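Local coordinates for DUF3822 family protein (PDB 3HRG) that is of unknown function but has the actin-like ATPase fold, so it may bind a nucleotide between its two related domains, at residues K9-S14 and Y27-D32; D20-S25 and A50-V55; P146-F151 and D173-E178; K161-S166 and D214-T219. All blocks are in the same frame, centred on the assembly; numbering follows the deposited sequence.

Contact 1. Residues K9-S14 and Y27-D32; sequences KQYTLS and YNPIND
The ring of Y11 and the side chain of N28 form the tight part of this contact. CE1 of Y11 comes within 3.2 Å of CG of N28, with ring and amide planes turned 39° apart. N28 CB lies over the ring but off-centre, 4.2 Å from the centroid, in a CH-pi contact. CG of N28 stands anti to the backbone N (chi1 179°), which carries the amide along the tyrosine toward its hydroxyl. There one water, in the plane of the Y11 ring, joins OH at 2.8 Å to ND2 of N28. The other amide atom, OD1, turns back and accepts from N of N31 at 3.2 Å, an Asx motif. Asparagine suits the place because its two ends serve both tasks. P29, which has no N-H to offer a strand partner, also packs closely, its CD against O of Q10. Next along the chain, the backbones of T12 and Y27 exchange two nearly straight hydrogen bonds, T12 N to Y27 O at 3.0 Å and Y27 N to T12 O at 2.9 Å.

The outer side is looser: NE2 of Q10 rests 3.8 Å from CD1 of I30, two exposed chains crossing at about a right angle. T12 and Y27 make an antiparallel hydrogen-bonded pair, the last rung at the open end of the beta hairpin formed by strands 12-17 and 22-28.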
loop_
_atom_site.group_PDB
_atom_site.type_symbol
_atom_site.label_atom_id
_atom_site.label_comp_id
_atom_site.label_asym_id
_atom_site.label_seq_id
_atom_site.Cartn_x
_atom_site.Cartn_y
_atom_site.Cartn_z
ATOM N N LYS A 9 21.334 -1.414 -14.658
ATOM C CA LYS A 9 21.644 -2.737 -14.083
ATOM C C LYS A 9 22.096 -2.694 -12.624
ATOM O O LYS A 9 22.144 -3.748 -11.969
ATOM C CB LYS A 9 22.657 -3.511 -14.940
ATOM C CG LYS A 9 22.027 -3.974 -16.255
ATOM C CD LYS A 9 22.955 -4.782 -17.147
ATOM C CE LYS A 9 24.030 -3.902 -17.776
ATOM N NZ LYS A 9 23.409 -2.902 -18.704
ATOM N N GLN A 10 22.458 -1.513 -12.127
ATOM C CA GLN A 10 22.761 -1.339 -10.702
ATOM C C GLN A 10 21.596 -0.801 -9.865
ATOM O O GLN A 10 21.704 -0.723 -8.644
ATOM C CB GLN A 10 23.928 -0.372 -10.545
ATOM C CG GLN A 10 25.248 -1.009 -10.913
ATOM C CD GLN A 10 26.391 -0.062 -10.728
ATOM O OE1 GLN A 10 26.426 1.000 -11.375
ATOM N NE2 GLN A 10 27.359 -0.441 -9.848
ATOM N N TYR A 11 20.493 -0.440 -10.522
ATOM C CA TYR A 11 19.398 0.250 -9.878
ATOM C C TYR A 11 18.149 -0.609 -9.674
ATOM O O TYR A 11 17.994 -1.665 -10.291
ATOM C CB TYR A 11 19.034 1.526 -10.634
ATOM C CG TYR A 11 20.168 2.486 -10.936
ATOM C CD1 TYR A 11 21.300 2.577 -10.126
ATOM C CD2 TYR A 11 20.064 3.371 -11.994
ATOM C CE1 TYR A 11 22.334 3.494 -10.419
ATOM C CE2 TYR A 11 21.081 4.311 -12.286
ATOM C CZ TYR A 11 22.209 4.365 -11.486
ATOM O OH TYR A 11 23.220 5.274 -11.787
ATOM N N THR A 12 17.297 -0.110 -8.783
ATOM C CA THR A 12 16.068 -0.790 -8.403
ATOM C C THR A 12 14.893 -0.010 -8.962
ATOM O O THR A 12 14.795 1.188 -8.742
ATOM C CB THR A 12 15.952 -0.926 -6.860
ATOM O OG1 THR A 12 17.004 -1.749 -6.371
ATOM C CG2 THR A 12 14.606 -1.570 -6.422
ATOM N N LEU A 13 14.029 -0.693 -9.701
ATOM C CA LEU A 13 12.804 -0.111 -10.232
ATOM C C LEU A 13 11.664 -0.522 -9.312
ATOM O O LEU A 13 11.506 -1.704 -9.055
ATOM C CB LEU A 13 12.497 -0.682 -11.606
ATOM C CG LEU A 13 11.197 -0.270 -12.317
ATOM C CD1 LEU A 13 11.213 1.245 -12.543
ATOM C CD2 LEU A 13 11.024 -1.059 -13.609
ATOM N N SER A 14 10.853 0.431 -8.867
ATOM C CA SER A 14 9.683 0.116 -8.024
ATOM C C SER A 14 8.470 0.606 -8.778
ATOM O O SER A 14 8.471 1.725 -9.317
ATOM C CB SER A 14 9.768 0.720 -6.643
ATOM O OG SER A 14 10.869 0.199 -5.938
ATOM N N TYR A 27 15.668 3.763 -7.797
ATOM C CA TYR A 27 16.509 3.940 -6.641
ATOM C C TYR A 27 17.944 3.512 -6.985
ATOM O O TYR A 27 18.161 2.417 -7.504
ATOM C CB TYR A 27 15.987 3.132 -5.449
ATOM C CG TYR A 27 16.953 3.040 -4.286
ATOM C CD1 TYR A 27 17.170 4.120 -3.440
ATOM C CD2 TYR A 27 17.659 1.868 -4.036
ATOM C CE1 TYR A 27 18.059 4.040 -2.379
ATOM C CE2 TYR A 27 18.548 1.776 -2.979
ATOM C CZ TYR A 27 18.747 2.864 -2.164
ATOM O OH TYR A 27 19.637 2.766 -1.139
ATOM N N ASN A 28 18.887 4.406 -6.681
ATOM C CA ASN A 28 20.316 4.235 -6.907
ATOM C C ASN A 28 20.958 3.960 -5.560
ATOM O O ASN A 28 21.044 4.867 -4.759
ATOM C CB ASN A 28 20.904 5.510 -7.544
ATOM C CG ASN A 28 22.409 5.419 -7.804
ATOM O OD1 ASN A 28 23.083 4.520 -7.299
ATOM N ND2 ASN A 28 22.939 6.362 -8.570
ATOM N N PRO A 29 21.392 2.710 -5.292
ATOM C CA PRO A 29 22.045 2.449 -3.986
ATOM C C PRO A 29 23.500 2.893 -3.938
ATOM O O PRO A 29 24.050 2.994 -2.852
ATOM C CB PRO A 29 22.021 0.921 -3.872
ATOM C CG PRO A 29 22.148 0.459 -5.292
ATOM C CD PRO A 29 21.357 1.493 -6.125
ATOM N N ILE A 30 24.115 3.134 -5.101
ATOM C CA ILE A 30 25.530 3.520 -5.178
ATOM C C ILE A 30 25.718 4.912 -4.587
ATOM O O ILE A 30 26.558 5.096 -3.711
ATOM C CB ILE A 30 26.099 3.449 -6.642
ATOM C CG1 ILE A 30 25.925 2.047 -7.256
ATOM C CG2 ILE A 30 27.542 3.811 -6.646
ATOM C CD1 ILE A 30 26.517 0.872 -6.418
ATOM N N ASN A 31 24.955 5.896 -5.055
ATOM C CA ASN A 31 25.051 7.247 -4.485
ATOM C C ASN A 31 23.924 7.503 -3.476
ATOM O O ASN A 31 23.855 8.585 -2.895
ATOM C CB ASN A 31 25.056 8.308 -5.572
ATOM C CG ASN A 31 23.733 8.435 -6.241
ATOM O OD1 ASN A 31 22.747 7.867 -5.770
ATOM N ND2 ASN A 31 23.684 9.185 -7.337
ATOM N N ASP A 32 23.049 6.514 -3.280
ATOM C CA ASP A 32 21.944 6.580 -2.301
ATOM C C ASP A 32 20.936 7.727 -2.524
ATOM O O ASP A 32 20.932 8.719 -1.786
ATOM C CB ASP A 32 22.470 6.589 -0.856
ATOM C CG ASP A 32 21.358 6.371 0.179
ATOM O OD1 ASP A 32 20.291 5.796 -0.152
ATOM O OD2 ASP A 32 21.562 6.755 1.342
HETATM O O HOH W 1 25.524 5.260 -10.184
#

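Contact 2. Residues D20-S25 and A50-V55; sequences DGFSFS and ANLKNV
F22 points the rim of its ring at the helix, and the backbone of N51 and L52 meets it there: N of L52 lies in the ring plane, 3.8 Å from CE2. The ring reaches this position with CG anti to its carbonyl carbon (chi1 -52°). N51 crosses the phenylalanine at about a right angle, with amide and ring planes 88° apart; of its side chain, only CB touches the ring, 3.8 Å from CZ. Its polar end is turned elsewhere, ND2 giving a hydrogen bond to O of S47 and OD1 accepting from N of D43, so a buried asparagine is satisfied while its CB serves as an apolar surface.

One helical turn after N51, V55 in the conformer described meets both aromatic rings with a single methyl. CG1 stands at the edge of the F22 ring, 4.3 Å from CD2, and obliquely to F24, 4.2 Å from CZ; F24 and V55 approach from opposite directions. A short branched side chain is in keeping with rings that span most of the distance between the backbones.

Strand and helix axes pass 11.5 Å apart at 40°, a separation filled by the two phenylalanines, which lie two residues apart and therefore on the same side of the strand. The arrangement is that of an alpha/beta layer, helix 48-58 covering one face of the five-stranded sheet in an actin-like domain.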
loop_
_atom_site.group_PDB
_atom_site.type_symbol
_atom_site.label_atom_id
_atom_site.label_comp_id
_atom_site.label_asym_id
_atom_site.label_seq_id
_atom_site.Cartn_x
_atom_site.Cartn_y
_atom_site.Cartn_z
ATOM N N ASP A 20 -6.213 4.010 -9.400
ATOM C CA ASP A 20 -6.025 5.458 -9.392
ATOM C C ASP A 20 -4.860 5.960 -10.247
ATOM O O ASP A 20 -4.712 7.161 -10.403
ATOM C CB ASP A 20 -5.680 5.927 -7.966
ATOM C CG ASP A 20 -6.811 5.731 -6.971
ATOM O OD1 ASP A 20 -7.971 5.550 -7.403
ATOM O OD2 ASP A 20 -6.532 5.804 -5.744
ATOM N N GLY A 21 -4.030 5.059 -10.779
ATOM C CA GLY A 21 -2.810 5.433 -11.511
ATOM C C GLY A 21 -1.613 4.549 -11.191
ATOM O O GLY A 21 -1.605 3.835 -10.201
ATOM N N PHE A 22 -0.613 4.567 -12.056
ATOM C CA PHE A 22 0.595 3.803 -11.818
ATOM C C PHE A 22 1.759 4.766 -11.536
ATOM O O PHE A 22 1.873 5.817 -12.211
ATOM C CB PHE A 22 0.991 2.913 -12.995
ATOM C CG PHE A 22 -0.101 1.990 -13.523
ATOM C CD1 PHE A 22 -1.071 1.447 -12.721
ATOM C CD2 PHE A 22 -0.021 1.561 -14.849
ATOM C CE1 PHE A 22 -2.018 0.567 -13.235
ATOM C CE2 PHE A 22 -0.949 0.703 -15.387
ATOM C CZ PHE A 22 -1.955 0.199 -14.583
ATOM N N SER A 23 2.624 4.390 -10.582
ATOM C CA SER A 23 3.792 5.170 -10.178
ATOM C C SER A 23 5.013 4.324 -10.335
ATOM O O SER A 23 4.995 3.137 -10.042
ATOM C CB SER A 23 3.711 5.580 -8.699
ATOM O OG SER A 23 2.540 6.278 -8.476
ATOM N N PHE A 24 6.098 4.947 -10.750
ATOM C CA PHE A 24 7.348 4.286 -10.986
ATOM C C PHE A 24 8.484 5.097 -10.347
ATOM O O PHE A 24 8.490 6.327 -10.446
ATOM C CB PHE A 24 7.618 4.211 -12.481
ATOM C CG PHE A 24 6.532 3.551 -13.274
ATOM C CD1 PHE A 24 5.457 4.277 -13.740
ATOM C CD2 PHE A 24 6.602 2.212 -13.564
ATOM C CE1 PHE A 24 4.454 3.655 -14.483
ATOM C CE2 PHE A 24 5.626 1.595 -14.304
ATOM C CZ PHE A 24 4.545 2.308 -14.745
ATOM N N SER A 25 9.432 4.435 -9.698
ATOM C CA SER A 25 10.587 5.134 -9.159
ATOM C C SER A 25 11.831 4.275 -9.348
ATOM O O SER A 25 11.766 3.047 -9.347
ATOM C CB SER A 25 10.423 5.509 -7.707
ATOM O OG SER A 25 10.328 4.340 -6.935
ATOM N N ALA A 50 -4.678 -4.147 -19.533
ATOM C CA ALA A 50 -4.652 -3.374 -20.782
ATOM C C ALA A 50 -3.917 -2.054 -20.568
ATOM O O ALA A 50 -3.154 -1.626 -21.436
ATOM C CB ALA A 50 -6.088 -3.154 -21.374
ATOM N N ASN A 51 -4.134 -1.416 -19.418
ATOM C CA ASN A 51 -3.400 -0.186 -19.088
ATOM C C ASN A 51 -1.913 -0.471 -18.955
ATOM O O ASN A 51 -1.096 0.328 -19.423
ATOM C CB ASN A 51 -3.942 0.478 -17.830
ATOM C CG ASN A 51 -5.160 1.360 -18.102
ATOM O OD1 ASN A 51 -5.018 2.440 -18.652
ATOM N ND2 ASN A 51 -6.333 0.948 -17.634
ATOM N N LEU A 52 -1.581 -1.592 -18.309
ATOM C CA LEU A 52 -0.191 -1.994 -18.119
ATOM C C LEU A 52 0.503 -2.249 -19.468
ATOM O O LEU A 52 1.619 -1.776 -19.689
ATOM C CB LEU A 52 -0.132 -3.225 -17.196
ATOM C CG LEU A 52 1.194 -3.737 -16.637
ATOM C CD1 LEU A 52 1.832 -2.678 -15.810
ATOM C CD2 LEU A 52 0.943 -4.983 -15.795
ATOM N N LYS A 53 -0.153 -2.994 -20.359
ATOM C CA LYS A 53 0.434 -3.268 -21.655
ATOM C C LYS A 53 0.668 -1.960 -22.417
ATOM O O LYS A 53 1.680 -1.826 -23.091
ATOM C CB LYS A 53 -0.406 -4.249 -22.460
ATOM C CG LYS A 53 -0.367 -5.676 -21.893
ATOM C CD LYS A 53 -1.282 -6.618 -22.656
ATOM C CE LYS A 53 -1.183 -8.041 -22.119
ATOM N NZ LYS A 53 -2.009 -9.011 -22.901
ATOM N N ASN A 54 -0.272 -1.021 -22.320
ATOM C CA ASN A 54 -0.105 0.287 -22.965
ATOM C C ASN A 54 1.114 1.055 -22.426
ATOM O O ASN A 54 1.901 1.550 -23.206
ATOM C CB ASN A 54 -1.350 1.180 -22.788
ATOM C CG ASN A 54 -2.476 0.822 -23.713
ATOM O OD1 ASN A 54 -2.258 0.169 -24.732
ATOM N ND2 ASN A 54 -3.699 1.285 -23.394
ATOM N N VAL A 55 1.273 1.123 -21.110
ATOM C CA VAL A 55 2.398 1.898 -20.540
ATOM C C VAL A 55 3.753 1.223 -20.849
ATOM O O VAL A 55 4.734 1.920 -21.083
ATOM C CB VAL A 55 2.259 2.193 -19.023
ATOM C CG1 VAL A 55 2.608 0.981 -18.173
ATOM C CG2 VAL A 55 3.188 3.354 -18.627
#

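Contact 3. Residues P146-F151 and D173-E178; sequences PLIEYF and DIYCFE
Y175 and F177 carry the strand's side of this contact, both directed at helix 144-154. Y175 comes first; with CG anti to the carbonyl carbon (chi1 -51°), its ring reaches out to meet three helix residues. CD1 receives CG1 of I148 at 3.7 Å, the side chains crossing at about a right angle. On the other side of the ring, at CD2, CE2 of F151 comes to 3.9 Å; the two rings are oblique, their planes 40° apart. Farther out, CD1 of L147 lies 3.9 Å from OH of Y175. The hydroxyl itself is hydrogen-bonded to OG of S144, so tyrosine suits this apolar place with its polar tip satisfied.

Two residues on, F177 slides its ring against the helix backbone. CE1 touches CB of F151 at 3.5 Å, and C of F151 lies over one face, offset toward the rim. CZ comes 3.7 Å from O of I148. Flat aromatic rings suit the 9.5 Å spacing of the axes, which cross at 33°.

The helix thus covers one face of the sheet, with I248 of helix 248-255 packed on L147 and F151, while I174 and C176 face helix 193-206 on the opposite side.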
loop_
_atom_site.group_PDB
_atom_site.type_symbol
_atom_site.label_atom_id
_atom_site.label_comp_id
_atom_site.label_asym_id
_atom_site.label_seq_id
_atom_site.Cartn_x
_atom_site.Cartn_y
_atom_site.Cartn_z
ATOM N N PRO A 146 4.989 -2.697 2.849
ATOM C CA PRO A 146 5.855 -1.598 3.260
ATOM C C PRO A 146 5.155 -0.561 4.152
ATOM O O PRO A 146 5.822 0.045 4.970
ATOM C CB PRO A 146 6.258 -0.943 1.918
ATOM C CG PRO A 146 5.218 -1.458 0.935
ATOM C CD PRO A 146 4.916 -2.799 1.372
ATOM N N LEU A 147 3.845 -0.342 3.994
ATOM C CA LEU A 147 3.152 0.640 4.818
ATOM C C LEU A 147 3.167 0.229 6.300
ATOM O O LEU A 147 3.444 1.047 7.166
ATOM C CB LEU A 147 1.731 0.917 4.330
ATOM C CG LEU A 147 1.545 1.745 3.051
ATOM C CD1 LEU A 147 0.061 1.963 2.745
ATOM C CD2 LEU A 147 2.238 3.093 3.141
ATOM N N ILE A 148 2.920 -1.039 6.567
ATOM C CA ILE A 148 2.934 -1.554 7.941
ATOM C C ILE A 148 4.314 -1.452 8.543
ATOM O O ILE A 148 4.452 -0.986 9.673
ATOM C CB ILE A 148 2.458 -3.011 7.997
ATOM C CG1 ILE A 148 0.963 -3.030 7.749
ATOM C CG2 ILE A 148 2.793 -3.640 9.358
ATOM C CD1 ILE A 148 0.366 -4.390 7.490
ATOM N N GLU A 149 5.351 -1.821 7.785
ATOM C CA GLU A 149 6.713 -1.702 8.321
ATOM C C GLU A 149 7.065 -0.242 8.668
ATOM O O GLU A 149 7.647 0.056 9.718
ATOM C CB GLU A 149 7.747 -2.266 7.350
ATOM C CG GLU A 149 7.495 -3.712 7.051
ATOM C CD GLU A 149 8.634 -4.416 6.373
ATOM O OE1 GLU A 149 9.666 -3.778 6.076
ATOM O OE2 GLU A 149 8.487 -5.643 6.175
ATOM N N TYR A 150 6.715 0.657 7.772
ATOM C CA TYR A 150 6.968 2.078 7.956
ATOM C C TYR A 150 6.164 2.659 9.138
ATOM O O TYR A 150 6.718 3.305 10.020
ATOM C CB TYR A 150 6.598 2.812 6.671
ATOM C CG TYR A 150 6.828 4.309 6.687
ATOM C CD1 TYR A 150 8.085 4.834 6.445
ATOM C CD2 TYR A 150 5.770 5.199 6.910
ATOM C CE1 TYR A 150 8.312 6.228 6.428
ATOM C CE2 TYR A 150 5.985 6.597 6.917
ATOM C CZ TYR A 150 7.260 7.086 6.656
ATOM O OH TYR A 150 7.504 8.422 6.643
ATOM N N PHE A 151 4.863 2.456 9.126
ATOM C CA PHE A 151 4.011 2.965 10.204
ATOM C C PHE A 151 4.340 2.317 11.575
ATOM O O PHE A 151 4.247 2.972 12.597
ATOM C CB PHE A 151 2.546 2.763 9.898
ATOM C CG PHE A 151 2.022 3.548 8.692
ATOM C CD1 PHE A 151 2.357 4.871 8.464
ATOM C CD2 PHE A 151 1.067 2.967 7.868
ATOM C CE1 PHE A 151 1.798 5.570 7.394
ATOM C CE2 PHE A 151 0.507 3.657 6.777
ATOM C CZ PHE A 151 0.866 4.952 6.544
ATOM N N ASP A 173 -7.508 2.375 3.586
ATOM C CA ASP A 173 -6.690 1.309 4.175
ATOM C C ASP A 173 -6.349 1.791 5.576
ATOM O O ASP A 173 -5.825 2.914 5.732
ATOM C CB ASP A 173 -5.412 1.057 3.336
ATOM C CG ASP A 173 -5.704 0.707 1.867
ATOM O OD1 ASP A 173 -6.780 0.158 1.576
ATOM O OD2 ASP A 173 -4.853 1.010 0.972
ATOM N N ILE A 174 -6.697 0.997 6.588
ATOM C CA ILE A 174 -6.516 1.373 7.990
ATOM C C ILE A 174 -5.536 0.429 8.677
ATOM O O ILE A 174 -5.704 -0.796 8.616
ATOM C CB ILE A 174 -7.846 1.407 8.733
ATOM C CG1 ILE A 174 -8.828 2.360 8.045
ATOM C CG2 ILE A 174 -7.651 1.784 10.223
ATOM C CD1 ILE A 174 -10.205 2.418 8.684
ATOM N N TYR A 175 -4.549 1.024 9.345
ATOM C CA TYR A 175 -3.458 0.313 10.028
ATOM C C TYR A 175 -3.345 0.880 11.442
ATOM O O TYR A 175 -3.018 2.066 11.626
ATOM C CB TYR A 175 -2.143 0.486 9.288
ATOM C CG TYR A 175 -2.247 0.159 7.815
ATOM C CD1 TYR A 175 -2.196 -1.157 7.363
ATOM C CD2 TYR A 175 -2.444 1.169 6.881
ATOM C CE1 TYR A 175 -2.303 -1.470 5.983
ATOM C CE2 TYR A 175 -2.519 0.880 5.492
ATOM C CZ TYR A 175 -2.474 -0.440 5.068
ATOM O OH TYR A 175 -2.596 -0.733 3.729
ATOM N N CYS A 176 -3.587 0.038 12.440
ATOM C CA CYS A 176 -3.587 0.482 13.838
ATOM C C CYS A 176 -2.466 -0.146 14.645
ATOM O O CYS A 176 -2.192 -1.337 14.492
ATOM C CB CYS A 176 -4.940 0.175 14.501
ATOM S SG CYS A 176 -6.278 1.035 13.708
ATOM N N PHE A 177 -1.879 0.654 15.555
ATOM C CA PHE A 177 -0.728 0.217 16.332
ATOM C C PHE A 177 -0.692 0.627 17.778
ATOM O O PHE A 177 -1.230 1.661 18.154
ATOM C CB PHE A 177 0.561 0.822 15.737
ATOM C CG PHE A 177 0.860 0.380 14.354
ATOM C CD1 PHE A 177 0.313 1.053 13.261
ATOM C CD2 PHE A 177 1.666 -0.727 14.128
ATOM C CE1 PHE A 177 0.620 0.624 11.965
ATOM C CE2 PHE A 177 1.964 -1.133 12.856
ATOM C CZ PHE A 177 1.445 -0.479 11.783
ATOM N N GLU A 178 0.024 -0.182 18.565
ATOM C CA GLU A 178 0.302 0.114 19.955
ATOM C C GLU A 178 1.778 -0.199 20.110
ATOM O O GLU A 178 2.161 -1.360 19.994
ATOM C CB GLU A 178 -0.536 -0.731 20.928
ATOM C CG GLU A 178 -0.210 -0.450 22.403
ATOM C CD GLU A 178 -1.151 -1.136 23.368
ATOM O OE1 GLU A 178 -1.976 -1.989 22.963
ATOM O OE2 GLU A 178 -1.078 -0.778 24.541
#

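Contact 4. Residues K161-S166 and D214-T219; sequences KKMYAS and DELHLT
H217 and Y164 lie side by side on neighbouring parallel strands, and the histidine can be followed outward. Its CB packs against CD1 of Y164 at 3.6 Å. With CG of H217 anti to the carbonyl carbon (chi1 -63°), the ring swings alongside Y164. CG stands 3.9 Å from CE1 of Y164, and CD2 reaches the same carbon more loosely; the rings are inclined by 28° and slid apart, so they barely overlap. At the tip, NE2 leaves the tyrosine and, in the conformer described, donates to OE1 of E215, two residues back on its own strand, at 2.8 Å. The oxygen is met on its anti side and lies close to the imidazole plane, which would hold the ring's rotation.

E215 also runs alongside K162, whose NZ is gripped by the carbonyl oxygens of S155, L157, G158 and S160. On the other face the residues are apolar: selenomethionine M163 sets CG 3.7 Å from CD1 of L216, and CB of A165 lies 3.6 Å from CD2 of L218. The small alanine accommodates the leucine branches.

Between the two faces, five backbone hydrogen bonds run from E215 N to K161 O through T219 N to A165 O, alternating in direction. Before them, D214 continues the ladder with its side chain, OD1 accepting from N of K161 at 2.9 Å from above the carboxylate plane, while OD2 accepts from N of N210. This is a regular parallel pair, joining strands 162-167 and 215-220 at the middle of the mixed five-stranded sheet in the second actin-like domain.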
loop_
_atom_site.group_PDB
_atom_site.type_symbol
_atom_site.label_atom_id
_atom_site.label_comp_id
_atom_site.label_asym_id
_atom_site.label_seq_id
_atom_site.Cartn_x
_atom_site.Cartn_y
_atom_site.Cartn_z
ATOM N N LYS A 161 -1.813 5.161 21.293
ATOM C CA LYS A 161 -2.082 4.198 20.215
ATOM C C LYS A 161 -2.291 5.046 18.983
ATOM O O LYS A 161 -2.692 6.221 19.066
ATOM C CB LYS A 161 -3.304 3.327 20.452
ATOM C CG LYS A 161 -3.219 2.458 21.686
ATOM C CD LYS A 161 -4.436 1.573 21.810
ATOM C CE LYS A 161 -4.423 0.763 23.090
ATOM N NZ LYS A 161 -5.617 -0.138 23.111
ATOM N N LYS A 162 -2.048 4.467 17.820
ATOM C CA LYS A 162 -2.131 5.248 16.599
ATOM C C LYS A 162 -2.869 4.524 15.491
ATOM O O LYS A 162 -2.729 3.312 15.321
ATOM C CB LYS A 162 -0.717 5.653 16.168
ATOM C CG LYS A 162 -0.060 6.645 17.182
ATOM C CD LYS A 162 1.349 6.863 16.918
ATOM C CE LYS A 162 2.030 7.650 18.012
ATOM N NZ LYS A 162 2.264 6.859 19.254
HETATM N N MSE A 163 -3.687 5.289 14.782
HETATM C CA MSE A 163 -4.405 4.799 13.624
HETATM C C MSE A 163 -3.852 5.551 12.420
HETATM O O MSE A 163 -3.896 6.796 12.399
HETATM C CB MSE A 163 -5.920 5.091 13.732
HETATM C CG MSE A 163 -6.667 4.650 12.494
HETATM SE SE MSE A 163 -8.606 4.856 12.621
HETATM C CE MSE A 163 -8.958 3.614 14.014
ATOM N N TYR A 164 -3.333 4.823 11.439
ATOM C CA TYR A 164 -2.810 5.402 10.183
ATOM C C TYR A 164 -3.789 4.999 9.098
ATOM O O TYR A 164 -4.064 3.825 8.945
ATOM C CB TYR A 164 -1.405 4.908 9.835
ATOM C CG TYR A 164 -0.383 5.341 10.841
ATOM C CD1 TYR A 164 0.272 6.559 10.708
ATOM C CD2 TYR A 164 -0.080 4.549 11.937
ATOM C CE1 TYR A 164 1.205 6.985 11.641
ATOM C CE2 TYR A 164 0.878 4.972 12.890
ATOM C CZ TYR A 164 1.488 6.187 12.742
ATOM O OH TYR A 164 2.430 6.605 13.652
ATOM N N ALA A 165 -4.346 5.980 8.388
ATOM C CA ALA A 165 -5.309 5.757 7.327
ATOM C C ALA A 165 -4.759 6.291 6.016
ATOM O O ALA A 165 -4.405 7.485 5.931
ATOM C CB ALA A 165 -6.637 6.452 7.678
ATOM N N SER A 166 -4.659 5.405 5.021
ATOM C CA SER A 166 -4.184 5.728 3.691
ATOM C C SER A 166 -5.444 5.760 2.826
ATOM O O SER A 166 -6.075 4.726 2.544
ATOM C CB SER A 166 -3.214 4.698 3.183
ATOM O OG SER A 166 -2.776 5.031 1.897
ATOM N N ASP A 214 -5.424 8.887 22.049
ATOM C CA ASP A 214 -4.985 8.223 20.794
ATOM C C ASP A 214 -5.042 9.106 19.551
ATOM O O ASP A 214 -5.766 10.076 19.516
ATOM C CB ASP A 214 -5.660 6.855 20.695
ATOM C CG ASP A 214 -5.362 5.992 21.912
ATOM O OD1 ASP A 214 -4.271 6.093 22.483
ATOM O OD2 ASP A 214 -6.205 5.184 22.311
ATOM N N GLU A 215 -4.296 8.716 18.518
ATOM C CA GLU A 215 -4.148 9.577 17.351
ATOM C C GLU A 215 -4.526 8.971 16.033
ATOM O O GLU A 215 -4.302 7.792 15.801
ATOM C CB GLU A 215 -2.675 10.063 17.250
ATOM C CG GLU A 215 -2.204 10.864 18.469
ATOM C CD GLU A 215 -0.750 11.358 18.400
ATOM O OE1 GLU A 215 -0.010 11.097 17.414
ATOM O OE2 GLU A 215 -0.347 12.021 19.369
ATOM N N LEU A 216 -5.091 9.826 15.169
ATOM C CA LEU A 216 -5.441 9.471 13.803
ATOM C C LEU A 216 -4.520 10.276 12.890
ATOM O O LEU A 216 -4.464 11.528 12.995
ATOM C CB LEU A 216 -6.907 9.779 13.471
ATOM C CG LEU A 216 -7.287 9.666 12.002
ATOM C CD1 LEU A 216 -6.964 8.239 11.468
ATOM C CD2 LEU A 216 -8.769 10.058 11.781
ATOM N N HIS A 217 -3.817 9.573 12.012
ATOM C CA HIS A 217 -2.906 10.145 11.019
ATOM C C HIS A 217 -3.420 9.779 9.615
ATOM O O HIS A 217 -3.612 8.611 9.288
ATOM C CB HIS A 217 -1.484 9.652 11.256
ATOM C CG HIS A 217 -0.907 10.078 12.573
ATOM N ND1 HIS A 217 0.032 11.075 12.677
ATOM C CD2 HIS A 217 -1.142 9.647 13.840
ATOM C CE1 HIS A 217 0.355 11.250 13.954
ATOM N NE2 HIS A 217 -0.345 10.397 14.682
ATOM N N LEU A 218 -3.668 10.790 8.800
ATOM C CA LEU A 218 -4.234 10.606 7.467
ATOM C C LEU A 218 -3.252 10.930 6.354
ATOM O O LEU A 218 -2.452 11.872 6.468
ATOM C CB LEU A 218 -5.447 11.536 7.312
ATOM C CG LEU A 218 -6.632 11.311 8.233
ATOM C CD1 LEU A 218 -7.588 12.492 8.181
ATOM C CD2 LEU A 218 -7.327 10.022 7.862
ATOM N N THR A 219 -3.297 10.137 5.290
ATOM C CA THR A 219 -2.480 10.387 4.127
ATOM C C THR A 219 -3.227 9.925 2.875
ATOM O O THR A 219 -4.199 9.170 2.977
ATOM C CB THR A 219 -1.087 9.728 4.243
ATOM O OG1 THR A 219 -0.269 10.214 3.165
ATOM C CG2 THR A 219 -1.164 8.230 4.212
#

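In the fold
The two five-stranded sheets share the strand order 3-2-1-4-5, the repeated topology expected of an actin-like fold. Contacts 1 and 2 belong to the first: they share strand 22-28, their centres lie about 20 Å apart, and S14 N probably bonds to S25 O at 2.8 Å. Contacts 3 and 4 belong to the second, their centres about 9 Å apart, and are probably hydrogen-bonded, Y164 N to Y175 O at 2.8 Å; the F151 and Y164 rings also stack. The centres of contacts 2 and 4 lie about 29 Å apart, on opposite sides of the chain's centre. A bound unidentified ligand lies about 9 Å from the N51 side chain, and one lies about 10 Å from those of Y175 and S166.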